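PDB 5XOM: glycosaminoglycan xylosylkinase from Hydra vulgaris, which probably transfers phosphate from a nucleotide to a xylose of the glycosaminoglycan linkage region, as a member of the Fam20 family of secretory-pathway kinases. Local coordinates for residues I47-V52 against I70-K75; K111-S116 against T205-L210; P152-Y157 against S348-Y353. All coordinates share one frame; numbering follows the deposited sequence.

Contact 1: I47-V52 against I70-K75; sequences IHAWDV and IYKVLK
One water is held from both segments: its oxygen accepts from Lys-72 NZ at 3.1 Å and from the backbone N of Ile-47, so it bridges the lysine to the chain just ahead of helix 49-56. The lysine reaches this far because it is nearly straight, starting with CG anti to its own backbone N (chi1 -176°) and bending only at chi4, which turns NZ to the water. The methylene that carries NZ lies against backbone, with Lys-72 CE 3.1 Å from Ile-47 O. It also brushes a methyl, Lys-72 CE lying 3.9 Å from Val-52 CG2, with the two side chains crossing at about a right angle.

Deeper in, the helices approach through small groups. Ala-49 points its methyl at the other helix, and Ala-49 CB comes to 3.7 Å from Lys-72 O. Next to it the two valines run past each other in opposite directions, Val-52 CG1 meeting Val-73 CG2 at 3.9 Å, while the same Val-73 methyl also sits against Ala-49 O.

His-48 caps helix 49-56: its ND1 accepts from Trp-50 N at 3.0 Å, the donor nitrogen lying 27° out of the imidazole plane, and its CE1 lies over one face of the indole, offset toward the rim. The indole NE1 is hydrogen-bonded to Asp-101 O. Val-52 and Tyr-71 pack on Val-68 and Ile-47 of the second subunit. This is close helix-helix packing across an alanine, with a histidine N-cap, at the dimer face.

Contact 2: K111-S116 against T205-L210; sequences KPKRYS and TMEGAL
Lys-111 and Ala-209 bond to each other twice, as an antiparallel hydrogen-bonded pair. Lys-111 N donates to Ala-209 O at 2.9 Å, in the carbonyl plane, and Ala-209 N returns a bond of 2.9 Å to Lys-111 O, tilted from that carbonyl's plane. A third bond, Lys-113 N to Glu-207 O at 2.9 Å, carries the pairing just past the end of strand 106-112. Between them, Pro-112 faces Gly-208 as a non-hydrogen-bonded pair. With no side chain on the glycine, Lys-111 O can come within 3.1 Å of Gly-208 CA.

On the face with Pro-112, its CB rests 3.7 Å from Met-206 SD; the methionine bends at its last torsion, so its methyl also comes near this ring carbon. Beyond the strand end, the aliphatic part of Lys-113 crosses the Glu-207 carboxylate, Lys-113 CD lying 3.9 Å from Glu-207 OE2.

The two strands are neighbours in the five-stranded antiparallel sheet, ordered 1-2-3-5-4, of a kinase N-lobe. On the opposite face, Lys-111 leads its amino group away from strand 205-212 to salt bridges with Glu-135 and Asp-130. The first of these partners lies on helix 132-144, an arrangement consistent with the lysine-glutamate pair between strand and helix in protein kinases. Glu-207 OE1 takes a salt bridge from Arg-117 and a hydrogen bond from His-132, which tether the carboxylate at that oxygen.

Contact 3: P152-Y157 against S348-Y353; sequences PVVGRY and SIDPIY
Asp-350 and Gly-155 meet at the tight end of this contact. Gly-155 N donates to Asp-350 OD1 at 2.8 Å, nearly straight at 169°, Asp-350 OD1 accepting with its syn lone pair. The other oxygen turns back on its own loop: Asp-350 OD2 accepts from Ile-352 N at 2.9 Å, an Asx turn that overlaps the type I turn from Asp-350 to Tyr-353. The carboxylate is thus gripped at both ends, which fixes its rotation. It gets there with CG anti to the backbone N (chi1 179°), pointed at the strand. Since Gly-155 has no side chain, the carboxylate and Ile-352 can both lie close over the strand, with Ile-352 CD1 3.9 Å from Gly-155 CA and Ile-352 CG2 3.5 Å from Arg-156 N.

The solvent side is at Tyr-157, an exposed residue whose ring swings back over the loop. Ile-352 CG2 sits over one face of that ring as a CH-pi contact, 3.9 Å from the ring centroid and 20° off the normal. The Pro-351 ring lies against a strand carbonyl, its CG 3.7 Å from Gly-155 O. At the other end a water donates to Asp-350 OD1 and Val-153 O, linking the carboxylate to the strand two residues before Gly-155.

Ile-352 also packs on His-132 and Ile-136 of helix 132-144, while Arg-156 leads away to a salt bridge with Glu-163. The loop between helices 339-347 and 358-382 lies against the edge strand 153-159, which pairs with strand 205-212 on its other side.

Overall arrangement
Along the chain contact 1 closes before the others open, whereas the segments of contacts 2 and 3 alternate. Contacts 2 and 3 are close, their centres 11 Å apart, because strands 205-212 and 153-159 are neighbours in one antiparallel sheet. Contact 1 lies about 15 Å from contact 3 and about 23 Å from contact 2, centre to centre. Helix 67-79 joins it to contact 3, with Leu-74 against Pro-152 and Val-153, and Tyr-71 against Ile-349. Contacts 1 and 3 both touch the second subunit, where Phe-45 of that subunit packs on both. The kinase-like sheet is thus tied to the N-terminal helices, the loop between helices 339-347 and 358-382 and the dimer partner.

Contact 1: I47-V52 against I70-K75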
# COMPACT_ATOMS: atom_id res chain seq x y z
N ILE A 47 10.29 7.73 -6.42
CA ILE A 47 10.40 7.68 -4.96
C ILE A 47 11.54 6.74 -4.61
O ILE A 47 11.58 5.61 -5.11
CB ILE A 47 9.09 7.21 -4.31
CG1 ILE A 47 7.90 8.01 -4.85
CG2 ILE A 47 9.19 7.30 -2.78
CD1 ILE A 47 6.55 7.53 -4.35
N HIS A 48 12.47 7.19 -3.76
CA HIS A 48 13.57 6.32 -3.38
C HIS A 48 13.19 5.40 -2.23
O HIS A 48 12.43 5.78 -1.33
CB HIS A 48 14.82 7.11 -3.00
CG HIS A 48 16.05 6.26 -2.92
ND1 HIS A 48 16.40 5.59 -1.77
CD2 HIS A 48 16.97 5.91 -3.85
CE1 HIS A 48 17.51 4.89 -1.99
NE2 HIS A 48 17.87 5.07 -3.25
N ALA A 49 13.72 4.18 -2.27
CA ALA A 49 13.34 3.15 -1.31
C ALA A 49 13.62 3.58 0.13
O ALA A 49 12.84 3.26 1.04
CB ALA A 49 14.07 1.85 -1.63
N TRP A 50 14.72 4.29 0.38
CA TRP A 50 15.00 4.65 1.77
C TRP A 50 13.96 5.63 2.30
O TRP A 50 13.67 5.62 3.50
CB TRP A 50 16.41 5.22 1.94
CG TRP A 50 17.56 4.36 1.45
CD1 TRP A 50 18.77 4.82 1.02
CD2 TRP A 50 17.62 2.92 1.34
NE1 TRP A 50 19.58 3.77 0.65
CE2 TRP A 50 18.90 2.59 0.83
CE3 TRP A 50 16.72 1.88 1.62
CZ2 TRP A 50 19.29 1.28 0.60
CZ3 TRP A 50 17.12 0.58 1.38
CH2 TRP A 50 18.39 0.29 0.88
N ASP A 51 13.37 6.44 1.43
CA ASP A 51 12.27 7.30 1.87
C ASP A 51 11.01 6.49 2.13
O ASP A 51 10.25 6.80 3.06
CB ASP A 51 12.01 8.39 0.83
CG ASP A 51 13.10 9.44 0.79
OD1 ASP A 51 13.62 9.81 1.87
OD2 ASP A 51 13.44 9.91 -0.31
N VAL A 52 10.76 5.46 1.32
CA VAL A 52 9.64 4.56 1.58
C VAL A 52 9.76 3.94 2.97
O VAL A 52 8.78 3.83 3.71
CB VAL A 52 9.55 3.48 0.49
CG1 VAL A 52 8.44 2.48 0.81
CG2 VAL A 52 9.32 4.13 -0.87
N ILE A 70 6.93 -2.82 0.41
CA ILE A 70 7.94 -3.63 1.10
C ILE A 70 8.93 -4.22 0.10
O ILE A 70 10.15 -4.17 0.32
CB ILE A 70 7.26 -4.71 1.95
CG1 ILE A 70 6.62 -4.06 3.18
CG2 ILE A 70 8.27 -5.75 2.41
CD1 ILE A 70 7.66 -3.51 4.16
N TYR A 71 8.44 -4.77 -1.02
CA TYR A 71 9.36 -5.31 -2.02
C TYR A 71 10.27 -4.23 -2.58
O TYR A 71 11.43 -4.51 -2.93
CB TYR A 71 8.62 -5.98 -3.18
CG TYR A 71 7.99 -7.32 -2.85
CD1 TYR A 71 7.65 -7.64 -1.55
CD2 TYR A 71 7.77 -8.27 -3.85
CE1 TYR A 71 7.07 -8.85 -1.24
CE2 TYR A 71 7.19 -9.49 -3.55
CZ TYR A 71 6.84 -9.78 -2.24
OH TYR A 71 6.27 -10.98 -1.91
N LYS A 72 9.78 -3.00 -2.69
CA LYS A 72 10.62 -1.90 -3.14
C LYS A 72 11.81 -1.71 -2.20
O LYS A 72 12.94 -1.47 -2.65
CB LYS A 72 9.79 -0.62 -3.24
CG LYS A 72 10.51 0.59 -3.80
CD LYS A 72 9.51 1.72 -4.00
CE LYS A 72 10.18 2.96 -4.51
NZ LYS A 72 10.44 2.85 -5.97
N VAL A 73 11.56 -1.79 -0.89
CA VAL A 73 12.64 -1.65 0.08
C VAL A 73 13.56 -2.87 0.06
O VAL A 73 14.78 -2.73 0.05
CB VAL A 73 12.04 -1.39 1.48
CG1 VAL A 73 13.14 -1.39 2.54
CG2 VAL A 73 11.29 -0.07 1.50
N LEU A 74 12.98 -4.07 0.03
CA LEU A 74 13.79 -5.30 -0.00
C LEU A 74 14.67 -5.35 -1.24
O LEU A 74 15.84 -5.74 -1.17
CB LEU A 74 12.88 -6.53 0.06
CG LEU A 74 12.01 -6.69 1.31
CD1 LEU A 74 11.22 -8.01 1.25
CD2 LEU A 74 12.89 -6.65 2.57
N LYS A 75 14.13 -4.96 -2.40
CA LYS A 75 14.93 -4.95 -3.62
C LYS A 75 16.12 -4.01 -3.49
O LYS A 75 17.23 -4.33 -3.94
CB LYS A 75 14.06 -4.54 -4.81
CG LYS A 75 14.77 -4.56 -6.16
CD LYS A 75 13.80 -4.16 -7.26
CE LYS A 75 14.47 -4.14 -8.62
NZ LYS A 75 14.97 -5.49 -8.96
O HOH W 1 10.14 5.15 -8.07

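Contact 2: K111-S116 against T205-L210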
# COMPACT_ATOMS: atom_id res chain seq x y z
N LYS A 111 24.27 -10.16 9.36
CA LYS A 111 24.43 -11.39 10.12
C LYS A 111 24.89 -12.51 9.20
O LYS A 111 24.11 -12.96 8.34
CB LYS A 111 23.12 -11.77 10.80
CG LYS A 111 22.65 -10.66 11.72
CD LYS A 111 21.94 -11.20 12.93
CE LYS A 111 21.62 -10.07 13.87
NZ LYS A 111 20.64 -10.48 14.90
N PRO A 112 26.13 -12.97 9.31
CA PRO A 112 26.62 -14.02 8.41
C PRO A 112 26.03 -15.38 8.75
O PRO A 112 25.64 -15.66 9.88
CB PRO A 112 28.14 -14.00 8.64
CG PRO A 112 28.31 -13.43 10.00
CD PRO A 112 27.19 -12.45 10.20
N LYS A 113 25.98 -16.24 7.74
CA LYS A 113 25.68 -17.65 7.94
C LYS A 113 26.69 -18.31 8.87
O LYS A 113 27.90 -18.12 8.73
CB LYS A 113 25.66 -18.36 6.59
CG LYS A 113 25.57 -19.87 6.67
CD LYS A 113 25.66 -20.50 5.29
CE LYS A 113 26.22 -21.90 5.38
NZ LYS A 113 25.24 -22.95 5.05
N ARG A 114 26.18 -19.09 9.83
CA ARG A 114 27.02 -19.81 10.78
C ARG A 114 26.75 -21.30 10.85
O ARG A 114 27.55 -22.03 11.44
CB ARG A 114 26.85 -19.22 12.20
CG ARG A 114 26.90 -17.71 12.25
CD ARG A 114 28.27 -17.19 11.93
NE ARG A 114 29.30 -17.93 12.64
CZ ARG A 114 29.83 -17.54 13.80
NH1 ARG A 114 29.42 -16.42 14.37
NH2 ARG A 114 30.76 -18.27 14.39
N TYR A 115 25.64 -21.78 10.29
CA TYR A 115 25.24 -23.17 10.38
C TYR A 115 24.67 -23.61 9.04
O TYR A 115 24.23 -22.79 8.23
CB TYR A 115 24.16 -23.41 11.45
CG TYR A 115 24.52 -23.08 12.88
CD1 TYR A 115 25.41 -23.88 13.60
CD2 TYR A 115 23.96 -22.00 13.52
CE1 TYR A 115 25.71 -23.59 14.92
CE2 TYR A 115 24.26 -21.70 14.83
CZ TYR A 115 25.14 -22.50 15.53
OH TYR A 115 25.45 -22.20 16.84
N SER A 116 24.65 -24.93 8.84
CA SER A 116 23.85 -25.49 7.76
C SER A 116 22.37 -25.32 8.07
O SER A 116 21.95 -25.17 9.23
CB SER A 116 24.15 -26.98 7.59
OG SER A 116 25.52 -27.21 7.35
N THR A 205 32.67 -15.65 -1.19
CA THR A 205 31.25 -15.29 -1.23
C THR A 205 30.60 -15.69 0.09
O THR A 205 30.50 -16.89 0.40
CB THR A 205 30.56 -15.96 -2.41
OG1 THR A 205 31.23 -15.57 -3.62
CG2 THR A 205 29.09 -15.55 -2.50
N MET A 206 30.14 -14.71 0.86
CA MET A 206 29.57 -14.98 2.17
C MET A 206 28.07 -14.72 2.16
O MET A 206 27.62 -13.60 1.86
CB MET A 206 30.27 -14.17 3.26
CG MET A 206 29.67 -14.37 4.65
SD MET A 206 30.39 -13.25 5.85
CE MET A 206 31.69 -14.25 6.51
N GLU A 207 27.31 -15.76 2.49
CA GLU A 207 25.87 -15.67 2.64
C GLU A 207 25.52 -15.06 4.00
O GLU A 207 26.15 -15.36 5.01
CB GLU A 207 25.26 -17.07 2.51
CG GLU A 207 23.76 -17.17 2.69
CD GLU A 207 23.26 -18.61 2.71
OE1 GLU A 207 22.27 -18.89 3.42
OE2 GLU A 207 23.86 -19.47 2.03
N GLY A 208 24.51 -14.20 4.01
CA GLY A 208 24.05 -13.64 5.27
C GLY A 208 22.73 -12.91 5.10
O GLY A 208 22.12 -12.93 4.04
N ALA A 209 22.30 -12.28 6.19
CA ALA A 209 21.06 -11.51 6.24
C ALA A 209 21.37 -10.06 6.56
O ALA A 209 22.24 -9.77 7.39
CB ALA A 209 20.10 -12.09 7.29
N LEU A 210 20.67 -9.15 5.89
CA LEU A 210 20.77 -7.71 6.15
C LEU A 210 19.49 -7.25 6.83
O LEU A 210 18.39 -7.55 6.35
CB LEU A 210 20.99 -6.93 4.85
CG LEU A 210 22.37 -6.87 4.19
CD1 LEU A 210 22.89 -8.24 3.82
CD2 LEU A 210 22.32 -6.00 2.95

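Contact 3: P152-Y157 against S348-Y353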
# COMPACT_ATOMS: atom_id res chain seq x y z
N PRO A 152 12.58 -4.70 8.10
CA PRO A 152 12.84 -5.52 6.89
C PRO A 152 14.18 -6.25 6.92
O PRO A 152 15.21 -5.71 7.34
CB PRO A 152 12.80 -4.47 5.76
CG PRO A 152 11.89 -3.39 6.27
CD PRO A 152 11.90 -3.44 7.79
N VAL A 153 14.16 -7.49 6.44
CA VAL A 153 15.34 -8.36 6.36
C VAL A 153 15.42 -8.96 4.97
O VAL A 153 14.42 -9.42 4.42
CB VAL A 153 15.28 -9.49 7.41
CG1 VAL A 153 16.55 -10.34 7.35
CG2 VAL A 153 15.04 -8.93 8.82
N VAL A 154 16.63 -9.00 4.40
CA VAL A 154 16.85 -9.65 3.12
C VAL A 154 18.10 -10.53 3.20
O VAL A 154 19.07 -10.20 3.88
CB VAL A 154 16.99 -8.63 1.97
CG1 VAL A 154 18.41 -8.09 1.86
CG2 VAL A 154 16.58 -9.25 0.68
N GLY A 155 18.04 -11.68 2.51
CA GLY A 155 19.22 -12.48 2.32
C GLY A 155 20.07 -11.94 1.19
O GLY A 155 19.58 -11.30 0.26
N ARG A 156 21.38 -12.17 1.29
CA ARG A 156 22.25 -11.67 0.24
C ARG A 156 23.58 -12.41 0.25
O ARG A 156 24.10 -12.75 1.31
CB ARG A 156 22.50 -10.18 0.43
CG ARG A 156 23.38 -9.58 -0.62
CD ARG A 156 23.25 -8.07 -0.57
NE ARG A 156 24.35 -7.40 -1.24
CZ ARG A 156 24.42 -6.08 -1.40
NH1 ARG A 156 23.47 -5.26 -0.95
NH2 ARG A 156 25.46 -5.55 -2.04
N TYR A 157 24.12 -12.64 -0.95
CA TYR A 157 25.46 -13.20 -1.11
C TYR A 157 26.45 -12.05 -1.28
O TYR A 157 26.37 -11.30 -2.26
CB TYR A 157 25.53 -14.14 -2.31
CG TYR A 157 24.62 -15.35 -2.21
CD1 TYR A 157 24.98 -16.44 -1.42
CD2 TYR A 157 23.43 -15.42 -2.92
CE1 TYR A 157 24.17 -17.56 -1.32
CE2 TYR A 157 22.61 -16.54 -2.84
CZ TYR A 157 22.98 -17.60 -2.04
OH TYR A 157 22.17 -18.71 -1.95
N SER A 348 10.03 -17.74 -0.60
CA SER A 348 10.54 -18.14 -1.91
C SER A 348 10.98 -16.97 -2.77
O SER A 348 11.61 -17.19 -3.81
CB SER A 348 9.48 -18.94 -2.66
OG SER A 348 8.42 -18.10 -3.08
N ILE A 349 10.65 -15.73 -2.39
CA ILE A 349 11.14 -14.57 -3.13
C ILE A 349 12.54 -14.14 -2.69
O ILE A 349 13.18 -13.35 -3.40
CB ILE A 349 10.19 -13.37 -2.99
CG1 ILE A 349 10.38 -12.71 -1.63
CG2 ILE A 349 8.72 -13.81 -3.16
CD1 ILE A 349 9.38 -11.65 -1.31
N ASP A 350 13.04 -14.66 -1.54
CA ASP A 350 14.29 -14.10 -1.03
C ASP A 350 15.48 -14.71 -1.78
O ASP A 350 15.42 -15.87 -2.18
CB ASP A 350 14.40 -14.34 0.47
CG ASP A 350 15.69 -13.80 1.07
OD1 ASP A 350 15.62 -12.72 1.69
OD2 ASP A 350 16.77 -14.42 0.91
N PRO A 351 16.54 -13.92 -2.03
CA PRO A 351 17.64 -14.42 -2.86
C PRO A 351 18.36 -15.66 -2.33
O PRO A 351 18.96 -16.38 -3.13
CB PRO A 351 18.59 -13.22 -2.94
CG PRO A 351 17.69 -12.03 -2.81
CD PRO A 351 16.61 -12.46 -1.83
N ILE A 352 18.34 -15.94 -1.03
CA ILE A 352 19.10 -17.09 -0.55
C ILE A 352 18.19 -18.26 -0.20
O ILE A 352 18.61 -19.21 0.46
CB ILE A 352 20.01 -16.70 0.63
CG1 ILE A 352 19.20 -16.44 1.90
CG2 ILE A 352 20.87 -15.48 0.27
CD1 ILE A 352 20.07 -16.20 3.13
N TYR A 353 16.94 -18.23 -0.67
CA TYR A 353 15.99 -19.34 -0.52
C TYR A 353 16.55 -20.65 -1.07
O TYR A 353 17.23 -20.65 -2.09
CB TYR A 353 14.69 -18.97 -1.25
CG TYR A 353 13.61 -20.02 -1.20
CD1 TYR A 353 12.71 -20.06 -0.15
CD2 TYR A 353 13.47 -20.96 -2.22
CE1 TYR A 353 11.70 -21.02 -0.10
CE2 TYR A 353 12.48 -21.92 -2.18
CZ TYR A 353 11.60 -21.94 -1.12
OH TYR A 353 10.60 -22.90 -1.07
O HOH W 2 13.42 -11.30 2.33